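Phosphatidylinositol-specific phospholipase C (Listeria monocytogenes, PDB 2PLC) belongs to the phosphatidylinositol-specific phospholipase C family and folds as a compact single-chain alpha/beta barrel of the TIM-barrel clan. Local coordinates at residues K4-S8 against K95-T100; K127-Y131 against V148-L154; L19-H25 against L252-D258; I63-D67 against K106-N110. All blocks are in the same frame, centred on the assembly; numbering follows the deposited sequence.

Contact 1: residues K4-S8 against K95-T100; sequences KQWMS and KNPKET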
loop_
_atom_site.group_PDB
_atom_site.type_symbol
_atom_site.label_atom_id
_atom_site.label_comp_id
_atom_site.label_asym_id
_atom_site.label_seq_id
_atom_site.Cartn_x
_atom_site.Cartn_y
_atom_site.Cartn_z
ATOM N N LYS A 4 3.385 -14.557 7.352
ATOM C CA LYS A 4 4.533 -14.445 6.457
ATOM C C LYS A 4 4.241 -14.980 5.048
ATOM O O LYS A 4 4.855 -14.543 4.073
ATOM C CB LYS A 4 5.733 -15.166 7.072
ATOM C CG LYS A 4 7.044 -14.933 6.353
ATOM C CD LYS A 4 8.214 -15.452 7.172
ATOM C CE LYS A 4 8.134 -16.958 7.381
ATOM N NZ LYS A 4 9.222 -17.446 8.275
ATOM N N GLN A 5 3.287 -15.906 4.946
ATOM C CA GLN A 5 2.918 -16.494 3.659
ATOM C C GLN A 5 1.417 -16.724 3.542
ATOM O O GLN A 5 0.986 -17.750 3.021
ATOM C CB GLN A 5 3.643 -17.829 3.458
ATOM C CG GLN A 5 5.160 -17.735 3.508
ATOM C CD GLN A 5 5.844 -19.031 3.129
ATOM O OE1 GLN A 5 5.303 -20.119 3.334
ATOM N NE2 GLN A 5 7.044 -18.922 2.562
ATOM N N TRP A 6 0.619 -15.757 3.989
ATOM C CA TRP A 6 -0.835 -15.898 3.942
ATOM C C TRP A 6 -1.452 -15.946 2.547
ATOM O O TRP A 6 -2.412 -16.686 2.330
ATOM C CB TRP A 6 -1.528 -14.831 4.798
ATOM C CG TRP A 6 -1.421 -13.401 4.298
ATOM C CD1 TRP A 6 -0.414 -12.509 4.556
ATOM C CD2 TRP A 6 -2.408 -12.679 3.542
ATOM N NE1 TRP A 6 -0.720 -11.276 4.022
ATOM C CE2 TRP A 6 -1.935 -11.351 3.395
ATOM C CE3 TRP A 6 -3.648 -13.021 2.982
ATOM C CZ2 TRP A 6 -2.659 -10.370 2.712
ATOM C CZ3 TRP A 6 -4.367 -12.045 2.303
ATOM C CH2 TRP A 6 -3.871 -10.733 2.175
ATOM N N MET A 7 -0.899 -15.191 1.600
ATOM C CA MET A 7 -1.437 -15.172 0.236
ATOM C C MET A 7 -1.192 -16.460 -0.547
ATOM O O MET A 7 -1.932 -16.773 -1.478
ATOM C CB MET A 7 -0.886 -13.983 -0.558
ATOM C CG MET A 7 -1.245 -12.628 0.024
ATOM S SD MET A 7 -0.701 -11.292 -1.021
ATOM C CE MET A 7 -2.240 -10.572 -1.497
ATOM N N SER A 8 -0.154 -17.200 -0.173
ATOM C CA SER A 8 0.180 -18.451 -0.847
ATOM C C SER A 8 -0.926 -19.486 -0.658
ATOM O O SER A 8 -1.095 -20.380 -1.486
ATOM C CB SER A 8 1.495 -19.009 -0.305
ATOM O OG SER A 8 1.363 -19.395 1.048
ATOM N N LYS A 95 12.130 -15.205 -0.802
ATOM C CA LYS A 95 11.988 -16.146 0.303
ATOM C C LYS A 95 10.563 -16.722 0.373
ATOM O O LYS A 95 10.369 -17.888 0.720
ATOM C CB LYS A 95 12.338 -15.432 1.610
ATOM C CG LYS A 95 12.934 -16.318 2.694
ATOM C CD LYS A 95 12.376 -15.947 4.063
ATOM C CE LYS A 95 12.451 -14.449 4.308
ATOM N NZ LYS A 95 11.258 -13.978 5.068
ATOM N N ASN A 96 9.575 -15.889 0.051
ATOM C CA ASN A 96 8.163 -16.282 0.061
ATOM C C ASN A 96 7.623 -15.929 -1.326
ATOM O O ASN A 96 6.903 -14.945 -1.490
ATOM C CB ASN A 96 7.418 -15.491 1.136
ATOM C CG ASN A 96 8.183 -15.430 2.438
ATOM O OD1 ASN A 96 8.123 -16.350 3.251
ATOM N ND2 ASN A 96 8.935 -14.353 2.630
ATOM N N PRO A 97 7.940 -16.764 -2.333
ATOM C CA PRO A 97 7.566 -16.636 -3.745
ATOM C C PRO A 97 6.099 -16.662 -4.185
ATOM O O PRO A 97 5.817 -16.445 -5.363
ATOM C CB PRO A 97 8.373 -17.751 -4.401
ATOM C CG PRO A 97 8.344 -18.810 -3.363
ATOM C CD PRO A 97 8.648 -18.039 -2.108
ATOM N N LYS A 98 5.169 -16.932 -3.274
ATOM C CA LYS A 98 3.759 -16.958 -3.658
ATOM C C LYS A 98 3.011 -15.688 -3.261
ATOM O O LYS A 98 1.864 -15.490 -3.659
ATOM C CB LYS A 98 3.055 -18.193 -3.088
ATOM C CG LYS A 98 3.471 -19.519 -3.724
ATOM C CD LYS A 98 3.083 -19.583 -5.194
ATOM C CE LYS A 98 3.492 -20.905 -5.822
ATOM N NZ LYS A 98 3.125 -20.966 -7.264
ATOM N N GLU A 99 3.674 -14.827 -2.493
ATOM C CA GLU A 99 3.083 -13.571 -2.042
ATOM C C GLU A 99 3.183 -12.512 -3.127
ATOM O O GLU A 99 3.964 -12.645 -4.063
ATOM C CB GLU A 99 3.798 -13.061 -0.788
ATOM C CG GLU A 99 3.869 -14.051 0.356
ATOM C CD GLU A 99 2.512 -14.544 0.794
ATOM O OE1 GLU A 99 1.713 -13.734 1.298
ATOM O OE2 GLU A 99 2.248 -15.751 0.648
ATOM N N THR A 100 2.360 -11.475 -3.008
ATOM C CA THR A 100 2.360 -10.367 -3.956
ATOM C C THR A 100 2.287 -9.069 -3.167
ATOM O O THR A 100 1.633 -8.992 -2.126
ATOM C CB THR A 100 1.187 -10.437 -4.974
ATOM O OG1 THR A 100 1.103 -9.198 -5.697
ATOM C CG2 THR A 100 -0.130 -10.698 -4.280
#

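Contact 2: residues K127-Y131 against V148-L154; sequences KDYFY and VRGKILL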
loop_
_atom_site.group_PDB
_atom_site.type_symbol
_atom_site.label_atom_id
_atom_site.label_comp_id
_atom_site.label_asym_id
_atom_site.label_seq_id
_atom_site.Cartn_x
_atom_site.Cartn_y
_atom_site.Cartn_z
ATOM N N LYS A 127 13.244 -5.951 -12.820
ATOM C CA LYS A 127 12.092 -6.215 -13.681
ATOM C C LYS A 127 11.445 -7.598 -13.543
ATOM O O LYS A 127 10.242 -7.745 -13.766
ATOM C CB LYS A 127 12.428 -5.918 -15.145
ATOM C CG LYS A 127 13.515 -6.782 -15.739
ATOM C CD LYS A 127 13.810 -6.346 -17.165
ATOM C CE LYS A 127 14.775 -7.302 -17.839
ATOM N NZ LYS A 127 14.217 -8.685 -17.918
ATOM N N ASP A 128 12.222 -8.602 -13.145
ATOM C CA ASP A 128 11.674 -9.946 -12.974
ATOM C C ASP A 128 10.742 -10.035 -11.769
ATOM O O ASP A 128 10.036 -11.032 -11.597
ATOM C CB ASP A 128 12.795 -10.984 -12.845
ATOM C CG ASP A 128 13.529 -11.223 -14.155
ATOM O OD1 ASP A 128 12.898 -11.127 -15.231
ATOM O OD2 ASP A 128 14.741 -11.518 -14.106
ATOM N N TYR A 129 10.746 -8.994 -10.935
ATOM C CA TYR A 129 9.898 -8.952 -9.745
ATOM C C TYR A 129 8.726 -7.993 -9.910
ATOM O O TYR A 129 7.992 -7.730 -8.957
ATOM C CB TYR A 129 10.713 -8.574 -8.508
ATOM C CG TYR A 129 11.702 -9.634 -8.082
ATOM C CD1 TYR A 129 11.311 -10.680 -7.250
ATOM C CD2 TYR A 129 13.030 -9.590 -8.513
ATOM C CE1 TYR A 129 12.216 -11.662 -6.852
ATOM C CE2 TYR A 129 13.946 -10.568 -8.122
ATOM C CZ TYR A 129 13.530 -11.599 -7.289
ATOM O OH TYR A 129 14.434 -12.551 -6.875
ATOM N N PHE A 130 8.547 -7.478 -11.122
ATOM C CA PHE A 130 7.453 -6.556 -11.403
ATOM C C PHE A 130 6.408 -7.125 -12.355
ATOM O O PHE A 130 6.752 -7.732 -13.373
ATOM C CB PHE A 130 7.994 -5.239 -11.974
ATOM C CG PHE A 130 8.502 -4.295 -10.928
ATOM C CD1 PHE A 130 9.798 -4.409 -10.440
ATOM C CD2 PHE A 130 7.668 -3.316 -10.399
ATOM C CE1 PHE A 130 10.259 -3.565 -9.434
ATOM C CE2 PHE A 130 8.117 -2.468 -9.394
ATOM C CZ PHE A 130 9.417 -2.595 -8.909
ATOM N N TYR A 131 5.134 -6.968 -11.998
ATOM C CA TYR A 131 4.049 -7.417 -12.860
ATOM C C TYR A 131 4.059 -6.439 -14.021
ATOM O O TYR A 131 3.906 -5.230 -13.831
ATOM C CB TYR A 131 2.699 -7.348 -12.154
ATOM C CG TYR A 131 1.515 -7.483 -13.096
ATOM C CD1 TYR A 131 1.166 -8.715 -13.643
ATOM C CD2 TYR A 131 0.736 -6.374 -13.422
ATOM C CE1 TYR A 131 0.066 -8.837 -14.493
ATOM C CE2 TYR A 131 -0.357 -6.484 -14.263
ATOM C CZ TYR A 131 -0.690 -7.715 -14.794
ATOM O OH TYR A 131 -1.792 -7.815 -15.612
ATOM N N VAL A 148 0.334 -12.515 -10.562
ATOM C CA VAL A 148 1.177 -11.718 -9.674
ATOM C C VAL A 148 1.942 -12.510 -8.611
ATOM O O VAL A 148 2.411 -11.931 -7.634
ATOM C CB VAL A 148 0.355 -10.599 -8.973
ATOM C CG1 VAL A 148 -0.095 -9.552 -9.979
ATOM C CG2 VAL A 148 -0.852 -11.191 -8.259
ATOM N N ARG A 149 2.077 -13.822 -8.788
ATOM C CA ARG A 149 2.810 -14.626 -7.808
ATOM C C ARG A 149 4.279 -14.181 -7.741
ATOM O O ARG A 149 4.971 -14.115 -8.765
ATOM C CB ARG A 149 2.730 -16.121 -8.146
ATOM C CG ARG A 149 1.363 -16.767 -7.940
ATOM C CD ARG A 149 0.899 -16.719 -6.489
ATOM N NE ARG A 149 -0.309 -17.519 -6.281
ATOM C CZ ARG A 149 -1.041 -17.527 -5.168
ATOM N NH1 ARG A 149 -0.707 -16.773 -4.130
ATOM N NH2 ARG A 149 -2.117 -18.296 -5.089
ATOM N N GLY A 150 4.734 -13.848 -6.534
ATOM C CA GLY A 150 6.105 -13.410 -6.335
ATOM C C GLY A 150 6.453 -12.121 -7.058
ATOM O O GLY A 150 7.621 -11.888 -7.380
ATOM N N LYS A 151 5.454 -11.275 -7.303
ATOM C CA LYS A 151 5.688 -10.017 -8.005
ATOM C C LYS A 151 5.145 -8.777 -7.311
ATOM O O LYS A 151 4.388 -8.868 -6.345
ATOM C CB LYS A 151 5.152 -10.100 -9.437
ATOM C CG LYS A 151 6.080 -10.852 -10.379
ATOM C CD LYS A 151 5.422 -11.124 -11.719
ATOM C CE LYS A 151 6.443 -11.578 -12.756
ATOM N NZ LYS A 151 7.233 -12.756 -12.299
ATOM N N ILE A 152 5.559 -7.619 -7.817
ATOM C CA ILE A 152 5.147 -6.330 -7.287
ATOM C C ILE A 152 4.176 -5.676 -8.258
ATOM O O ILE A 152 4.433 -5.627 -9.456
ATOM C CB ILE A 152 6.364 -5.367 -7.123
ATOM C CG1 ILE A 152 7.347 -5.919 -6.093
ATOM C CG2 ILE A 152 5.905 -3.969 -6.706
ATOM C CD1 ILE A 152 8.626 -5.111 -5.979
ATOM N N LEU A 153 3.034 -5.229 -7.747
ATOM C CA LEU A 153 2.061 -4.523 -8.567
ATOM C C LEU A 153 2.329 -3.050 -8.272
ATOM O O LEU A 153 1.980 -2.555 -7.209
ATOM C CB LEU A 153 0.627 -4.900 -8.176
ATOM C CG LEU A 153 -0.450 -4.097 -8.919
ATOM C CD1 LEU A 153 -0.203 -4.161 -10.424
ATOM C CD2 LEU A 153 -1.828 -4.614 -8.583
ATOM N N LEU A 154 2.971 -2.360 -9.205
ATOM C CA LEU A 154 3.310 -0.949 -9.027
ATOM C C LEU A 154 2.177 0.032 -9.321
ATOM O O LEU A 154 1.479 -0.089 -10.324
ATOM C CB LEU A 154 4.523 -0.597 -9.902
ATOM C CG LEU A 154 5.097 0.821 -9.822
ATOM C CD1 LEU A 154 5.718 1.049 -8.462
ATOM C CD2 LEU A 154 6.148 1.023 -10.906
HETATM O O HOH W 1 9.439 -12.931 -9.403
HETATM O O HOH W 2 4.039 -3.721 -11.365
#

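Contact 3: residues L19-H25 against L252-D258; sequences LSIPGTH and LGILIMD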
loop_
_atom_site.group_PDB
_atom_site.type_symbol
_atom_site.label_atom_id
_atom_site.label_comp_id
_atom_site.label_asym_id
_atom_site.label_seq_id
_atom_site.Cartn_x
_atom_site.Cartn_y
_atom_site.Cartn_z
ATOM N N LEU A 19 -10.118 -9.394 -2.579
ATOM C CA LEU A 19 -9.435 -9.599 -1.300
ATOM C C LEU A 19 -9.520 -8.454 -0.298
ATOM O O LEU A 19 -9.843 -7.317 -0.646
ATOM C CB LEU A 19 -7.950 -9.889 -1.542
ATOM C CG LEU A 19 -7.524 -11.090 -2.381
ATOM C CD1 LEU A 19 -6.020 -11.046 -2.594
ATOM C CD2 LEU A 19 -7.928 -12.369 -1.693
ATOM N N SER A 20 -9.219 -8.789 0.953
ATOM C CA SER A 20 -9.152 -7.837 2.056
ATOM C C SER A 20 -7.648 -7.794 2.342
ATOM O O SER A 20 -7.060 -8.772 2.810
ATOM C CB SER A 20 -9.917 -8.354 3.271
ATOM O OG SER A 20 -11.292 -8.473 2.967
ATOM N N ILE A 21 -7.019 -6.673 2.017
ATOM C CA ILE A 21 -5.576 -6.547 2.186
ATOM C C ILE A 21 -5.143 -5.479 3.181
ATOM O O ILE A 21 -5.631 -4.353 3.131
ATOM C CB ILE A 21 -4.929 -6.224 0.820
ATOM C CG1 ILE A 21 -5.355 -7.271 -0.216
ATOM C CG2 ILE A 21 -3.412 -6.159 0.945
ATOM C CD1 ILE A 21 -5.025 -6.899 -1.641
ATOM N N PRO A 22 -4.237 -5.833 4.116
ATOM C CA PRO A 22 -3.718 -4.904 5.131
ATOM C C PRO A 22 -2.593 -4.102 4.476
ATOM O O PRO A 22 -1.751 -4.673 3.775
ATOM C CB PRO A 22 -3.120 -5.835 6.197
ATOM C CG PRO A 22 -3.601 -7.224 5.830
ATOM C CD PRO A 22 -3.707 -7.187 4.341
ATOM N N GLY A 23 -2.575 -2.793 4.700
ATOM C CA GLY A 23 -1.532 -1.961 4.124
ATOM C C GLY A 23 -1.091 -0.905 5.111
ATOM O O GLY A 23 -1.740 -0.709 6.134
ATOM N N THR A 24 0.015 -0.230 4.818
ATOM C CA THR A 24 0.520 0.819 5.694
ATOM C C THR A 24 0.625 2.152 4.951
ATOM O O THR A 24 0.959 2.195 3.760
ATOM C CB THR A 24 1.908 0.472 6.248
ATOM O OG1 THR A 24 2.752 0.048 5.170
ATOM C CG2 THR A 24 1.823 -0.619 7.295
ATOM N N HIS A 25 0.295 3.231 5.653
ATOM C CA HIS A 25 0.370 4.574 5.095
ATOM C C HIS A 25 1.756 5.107 5.439
ATOM O O HIS A 25 2.214 4.949 6.572
ATOM C CB HIS A 25 -0.716 5.464 5.710
ATOM C CG HIS A 25 -0.511 6.927 5.477
ATOM N ND1 HIS A 25 -0.283 7.817 6.503
ATOM C CD2 HIS A 25 -0.498 7.656 4.337
ATOM C CE1 HIS A 25 -0.142 9.032 6.008
ATOM N NE2 HIS A 25 -0.268 8.962 4.695
ATOM N N LEU A 252 -13.038 -6.711 1.280
ATOM C CA LEU A 252 -13.173 -5.330 1.723
ATOM C C LEU A 252 -12.171 -4.361 1.102
ATOM O O LEU A 252 -12.209 -3.165 1.377
ATOM C CB LEU A 252 -13.076 -5.276 3.246
ATOM C CG LEU A 252 -13.994 -6.233 4.014
ATOM C CD1 LEU A 252 -13.770 -6.064 5.503
ATOM C CD2 LEU A 252 -15.451 -5.988 3.654
ATOM N N GLY A 253 -11.282 -4.872 0.259
ATOM C CA GLY A 253 -10.293 -4.016 -0.373
ATOM C C GLY A 253 -9.059 -3.823 0.488
ATOM O O GLY A 253 -8.813 -4.583 1.423
ATOM N N ILE A 254 -8.297 -2.781 0.180
ATOM C CA ILE A 254 -7.066 -2.465 0.896
ATOM C C ILE A 254 -7.289 -1.466 2.029
ATOM O O ILE A 254 -7.673 -0.317 1.797
ATOM C CB ILE A 254 -6.007 -1.910 -0.071
ATOM C CG1 ILE A 254 -5.853 -2.861 -1.261
ATOM C CG2 ILE A 254 -4.671 -1.758 0.650
ATOM C CD1 ILE A 254 -5.081 -2.291 -2.407
ATOM N N LEU A 255 -7.066 -1.930 3.254
ATOM C CA LEU A 255 -7.222 -1.113 4.456
ATOM C C LEU A 255 -5.836 -0.598 4.835
ATOM O O LEU A 255 -4.993 -1.343 5.343
ATOM C CB LEU A 255 -7.855 -1.948 5.580
ATOM C CG LEU A 255 -9.246 -2.513 5.221
ATOM C CD1 LEU A 255 -9.806 -3.366 6.346
ATOM C CD2 LEU A 255 -10.205 -1.371 4.898
ATOM N N ILE A 256 -5.618 0.685 4.556
ATOM C CA ILE A 256 -4.343 1.366 4.764
ATOM C C ILE A 256 -4.263 2.092 6.111
ATOM O O ILE A 256 -4.950 3.092 6.332
ATOM C CB ILE A 256 -4.099 2.331 3.580
ATOM C CG1 ILE A 256 -4.432 1.606 2.263
ATOM C CG2 ILE A 256 -2.660 2.775 3.548
ATOM C CD1 ILE A 256 -4.439 2.487 1.062
ATOM N N MET A 257 -3.348 1.636 6.967
ATOM C CA MET A 257 -3.216 2.172 8.317
ATOM C C MET A 257 -1.881 2.759 8.775
ATOM O O MET A 257 -0.820 2.531 8.178
ATOM C CB MET A 257 -3.568 1.059 9.316
ATOM C CG MET A 257 -4.845 0.302 9.018
ATOM S SD MET A 257 -4.935 -1.256 9.891
ATOM C CE MET A 257 -4.001 -2.318 8.771
ATOM N N ASP A 258 -1.976 3.517 9.865
ATOM C CA ASP A 258 -0.840 4.104 10.563
ATOM C C ASP A 258 -0.799 3.250 11.826
ATOM O O ASP A 258 -1.852 2.853 12.332
ATOM C CB ASP A 258 -1.120 5.540 11.004
ATOM C CG ASP A 258 -0.968 6.544 9.893
ATOM O OD1 ASP A 258 -0.245 6.267 8.911
ATOM O OD2 ASP A 258 -1.563 7.634 10.022
#

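Contact 4: residues I63-D67 against K106-N110; sequences IRAKD and KDEQN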
loop_
_atom_site.group_PDB
_atom_site.type_symbol
_atom_site.label_atom_id
_atom_site.label_comp_id
_atom_site.label_asym_id
_atom_site.label_seq_id
_atom_site.Cartn_x
_atom_site.Cartn_y
_atom_site.Cartn_z
ATOM N N ILE A 63 5.396 4.100 -0.638
ATOM C CA ILE A 63 6.757 4.625 -0.695
ATOM C C ILE A 63 6.843 5.994 -1.364
ATOM O O ILE A 63 6.408 6.169 -2.499
ATOM C CB ILE A 63 7.677 3.634 -1.444
ATOM C CG1 ILE A 63 7.532 2.224 -0.853
ATOM C CG2 ILE A 63 9.135 4.092 -1.380
ATOM C CD1 ILE A 63 7.958 2.101 0.589
ATOM N N ARG A 64 7.418 6.960 -0.652
ATOM C CA ARG A 64 7.560 8.321 -1.170
ATOM C C ARG A 64 9.046 8.596 -1.401
ATOM O O ARG A 64 9.855 8.441 -0.482
ATOM C CB ARG A 64 7.020 9.331 -0.158
ATOM C CG ARG A 64 5.794 8.882 0.627
ATOM C CD ARG A 64 4.530 8.946 -0.193
ATOM N NE ARG A 64 3.346 8.630 0.609
ATOM C CZ ARG A 64 2.602 9.531 1.245
ATOM N NH1 ARG A 64 2.917 10.819 1.185
ATOM N NH2 ARG A 64 1.520 9.154 1.912
ATOM N N ALA A 65 9.397 9.037 -2.608
ATOM C CA ALA A 65 10.793 9.312 -2.947
ATOM C C ALA A 65 10.995 10.577 -3.778
ATOM O O ALA A 65 10.040 11.147 -4.301
ATOM C CB ALA A 65 11.386 8.113 -3.689
ATOM N N LYS A 66 12.250 11.017 -3.870
ATOM C CA LYS A 66 12.627 12.192 -4.660
ATOM C C LYS A 66 13.617 11.754 -5.742
ATOM O O LYS A 66 14.170 10.657 -5.653
ATOM C CB LYS A 66 13.223 13.279 -3.770
ATOM C CG LYS A 66 12.183 13.960 -2.903
ATOM C CD LYS A 66 12.740 15.187 -2.206
ATOM C CE LYS A 66 11.662 15.879 -1.395
ATOM N NZ LYS A 66 12.219 16.991 -0.584
ATOM N N ASP A 67 13.846 12.594 -6.754
ATOM C CA ASP A 67 14.744 12.227 -7.856
ATOM C C ASP A 67 16.197 11.874 -7.511
ATOM O O ASP A 67 16.946 11.409 -8.370
ATOM C CB ASP A 67 14.655 13.217 -9.038
ATOM C CG ASP A 67 15.079 14.635 -8.679
ATOM O OD1 ASP A 67 15.596 14.870 -7.566
ATOM O OD2 ASP A 67 14.892 15.526 -9.536
ATOM N N LYS A 106 5.335 7.256 -4.976
ATOM C CA LYS A 106 5.008 8.657 -5.176
ATOM C C LYS A 106 6.212 9.585 -5.317
ATOM O O LYS A 106 7.219 9.435 -4.625
ATOM C CB LYS A 106 4.136 9.132 -4.019
ATOM C CG LYS A 106 3.572 10.514 -4.199
ATOM C CD LYS A 106 2.823 10.967 -2.961
ATOM C CE LYS A 106 2.079 12.266 -3.232
ATOM N NZ LYS A 106 2.987 13.305 -3.796
ATOM N N ASP A 107 6.091 10.530 -6.248
ATOM C CA ASP A 107 7.106 11.545 -6.507
ATOM C C ASP A 107 6.822 12.600 -5.437
ATOM O O ASP A 107 5.858 13.362 -5.542
ATOM C CB ASP A 107 6.893 12.127 -7.913
ATOM C CG ASP A 107 7.940 13.170 -8.306
ATOM O OD1 ASP A 107 8.807 13.530 -7.475
ATOM O OD2 ASP A 107 7.884 13.634 -9.470
ATOM N N GLU A 108 7.643 12.613 -4.392
ATOM C CA GLU A 108 7.471 13.535 -3.270
ATOM C C GLU A 108 7.641 15.020 -3.610
ATOM O O GLU A 108 7.416 15.887 -2.764
ATOM C CB GLU A 108 8.416 13.130 -2.128
ATOM C CG GLU A 108 8.040 13.657 -0.743
ATOM C CD GLU A 108 6.720 13.107 -0.202
ATOM O OE1 GLU A 108 6.018 12.356 -0.915
ATOM O OE2 GLU A 108 6.381 13.438 0.953
ATOM N N GLN A 109 7.985 15.315 -4.858
ATOM C CA GLN A 109 8.176 16.695 -5.281
ATOM C C GLN A 109 7.599 16.898 -6.684
ATOM O O GLN A 109 8.293 17.365 -7.590
ATOM C CB GLN A 109 9.669 17.019 -5.252
ATOM C CG GLN A 109 9.998 18.492 -5.208
ATOM C CD GLN A 109 11.476 18.732 -4.984
ATOM O OE1 GLN A 109 12.321 18.176 -5.690
ATOM N NE2 GLN A 109 11.800 19.550 -3.984
ATOM N N ASN A 110 6.321 16.554 -6.844
ATOM C CA ASN A 110 5.615 16.665 -8.125
ATOM C C ASN A 110 5.766 18.010 -8.825
ATOM O O ASN A 110 5.135 18.998 -8.445
ATOM C CB ASN A 110 4.126 16.343 -7.952
ATOM C CG ASN A 110 3.849 14.853 -7.920
ATOM O OD1 ASN A 110 4.358 14.098 -8.749
ATOM N ND2 ASN A 110 3.030 14.422 -6.966
HETATM O O HOH W 3 11.725 14.726 -7.208
#

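Contact 1: residues K4-S8 against K95-T100
Met-7 and Ser-8 offer two successive backbone N-H groups to the carboxylate of Glu-99, and the tight half of the contact is built round this grip. Met-7 N donates to Glu-99 OE1 at 3.0 Å, on the syn lone pair of that oxygen. Ser-8 N reaches Glu-99 OE2 at 2.9 Å, also from the syn side but 28° out of the carboxylate plane. A bend at chi2 (-57°) brings the buried acid back toward 4-8, where the two bonds fix its rotation and a salt bridge from Arg-59 to OE1 probably offsets its charge. Close by, Ser-8 CB presses on Lys-98 CB at 3.3 Å, tighter than usual for two carbons. Met-7 crosses Thr-100 at about a right angle, its SD 3.4 Å from Thr-100 CG2, while Thr-100 N sends the sulfur a weak hydrogen bond. Ser-8 OG turns back on its own segment to donate to Gln-5 O at 2.6 Å.

Toward solvent the fit is looser. Extended beyond CG, Gln-5 donates from NE2 to Asn-96 OD1 at 2.9 Å, in the Asn-96 carbonyl plane and on a lone pair, with the two amides almost perpendicular (87°). Asn-96 ND2 is held in turn by Phe-92 O. Lys-4 lays its CG 3.6 Å from Asn-96 OD1, and the exposed Lys-95 directs its amine to Tyr-51 OH. A type I turn from Asn-96 to Glu-99 joins helix 82-95 to strand 101-107, so this is an alpha-to-beta loop of the barrel, clasped by the N-terminal segment.

Contact 2: residues K127-Y131 against V148-L154
Tyr-129, Phe-130 and Tyr-131 face Lys-151, Ile-152 and Leu-153 in order, and the backbones are joined by a single beta bridge between Phe-130 and Ile-152. Ile-152 supplies both bonding groups: its N donates to Tyr-129 O at 2.7 Å, and its O accepts from Tyr-131 N at 3.0 Å in a nearly straight bond (177°). A water continues the join, donating to Tyr-131 O and Ile-152 O and accepting from Leu-154 N. Before the bridge, a type II turn from Val-148 to Lys-151 carries Gly-150 at positive phi.

Phe-130 and Ile-152 lie side by side and point the same way. Ile-152 CB stands over one face of the phenyl ring, 4.3 Å from the Phe-130 centroid and 20° off its normal, a CH-pi contact, while Leu-154 CB meets Phe-130 CE2 at the ring edge, 4.1 Å away. Tyr-131 takes another course, with its CG anti to the backbone N (chi1 166°): Val-148 CG1 and Leu-153 CD1 both approach obliquely from the same side of its ring, the first 4.0 Å from Tyr-131 CD1 and the second 3.8 Å from Tyr-131 CD2. The alkyl chain of Lys-151 runs along the 128-131 backbone, and its amine makes a weak bond to Asp-128 O. Ile-152 also packs on Ile-89 and Leu-93 of helix 82-95. The arrangement belongs to the start of a barrel strand, 152-157, bridged there by the 3-10 turn and loop that lead from helix 114-125 to strand 132-134.

Contact 3: residues L19-H25 against L252-D258
Leu-19 O accepts a hydrogen bond from Gly-253 N at 3.0 Å, opening a parallel pairing whose strand axes approach to 4.3 Å and run 28° apart in direction. Ser-20 then uses its OG, which takes a nearly straight bond from Leu-252 N at 3.0 Å and is also bonded to Asn-271. Ile-21 bonds Gly-253 O through its N and Leu-255 N through its O, and lies alongside Ile-254, its CB 4.1 Å from Ile-254 CG1. On the other face Pro-22 sets its CB near Met-257 CE. Gly-23 bonds Leu-255 O and Met-257 N, bare on the face where Ile-254 and Ile-256 stand. Past Thr-24, His-25 N donates to Met-257 O at 2.8 Å. With its CG anti to the backbone N (chi1 165°), the His-25 ring lies alongside Asp-258, and ND1 donates to Asp-258 OD1 at 2.9 Å, in the ring plane and on the syn lone pair, with ring and carboxylate 47° apart. Strand 253-257 passes its other edge to strand 212-216, while Pro-22 and Thr-24 make backbone bonds with Arg-59 and Tyr-60. Helix 262-269 covers the Pro-22, Leu-255 and Met-257 face.

Contact 4: residues I63-D67 against K106-N110
Ile-63 to Ala-65 pair in parallel with Lys-106 to Glu-108 through three backbone bonds: Lys-106 N to Ile-63 O at 2.9 Å, Ala-65 N to Lys-106 O at 3.0 Å, and Glu-108 N to Ala-65 O at 2.8 Å. Arg-64 and Lys-106 share one face, where their alkyl parts touch, Arg-64 CD 3.8 Å from Lys-106 CD. Glu-108, bent at chi2 (65°), swings its carboxylate over the base of the arginine, OE1 lying 3.3 Å from Arg-64 CB. Its approach to the guanidinium is at the edge and too long for a salt bridge, with OE1 4.0 Å from Arg-64 NH1. The arginine is instead tied through NE to Asp-62, and Glu-108 OE2 takes a hydrogen bond from Gly-74 N. Lys-66 brushes Glu-108 with its CG, then runs out extended to Gly-74 O and a cation-pi contact with Tyr-72.

Asp-107 closes an Asx turn: its OD1 accepts from Gln-109 N at 3.3 Å, met from above the carboxylate plane. A water spans the gap between the segments, accepting from Asp-67 N and donating to Asp-107 OD1. On the Ala-65 and Asp-107 face lies Phe-115 of helix 114-125, and Ala-65 also touches Ile-71 of strand 70-73. On its far edge strand 101-107 pairs with strand 152-157, while Arg-64 reaches the loop at His-25 and Asp-26.

In the fold
From the N terminus, residues 4-8 open contact 1, which closes at 95-100 after the first strands and helix 82-95 have been laid down. Inside that loop start contacts 3 and 4, at 19-25 and 63-67. Both end beyond it, so contact 1 crosses each. Contact 4 closes at 106-110, and contact 2 then opens and closes in series. Both nest within contact 3, whose return at 252-258 joins the first strand to the last. Arg-149 links contacts 1 and 2 through Met-7 O and Lys-98 O, and Trp-6 packs on Pro-22 of contact 3. Contacts 1 and 4 lie on opposite sides of the chain's centre, their own centres about 28 Å apart.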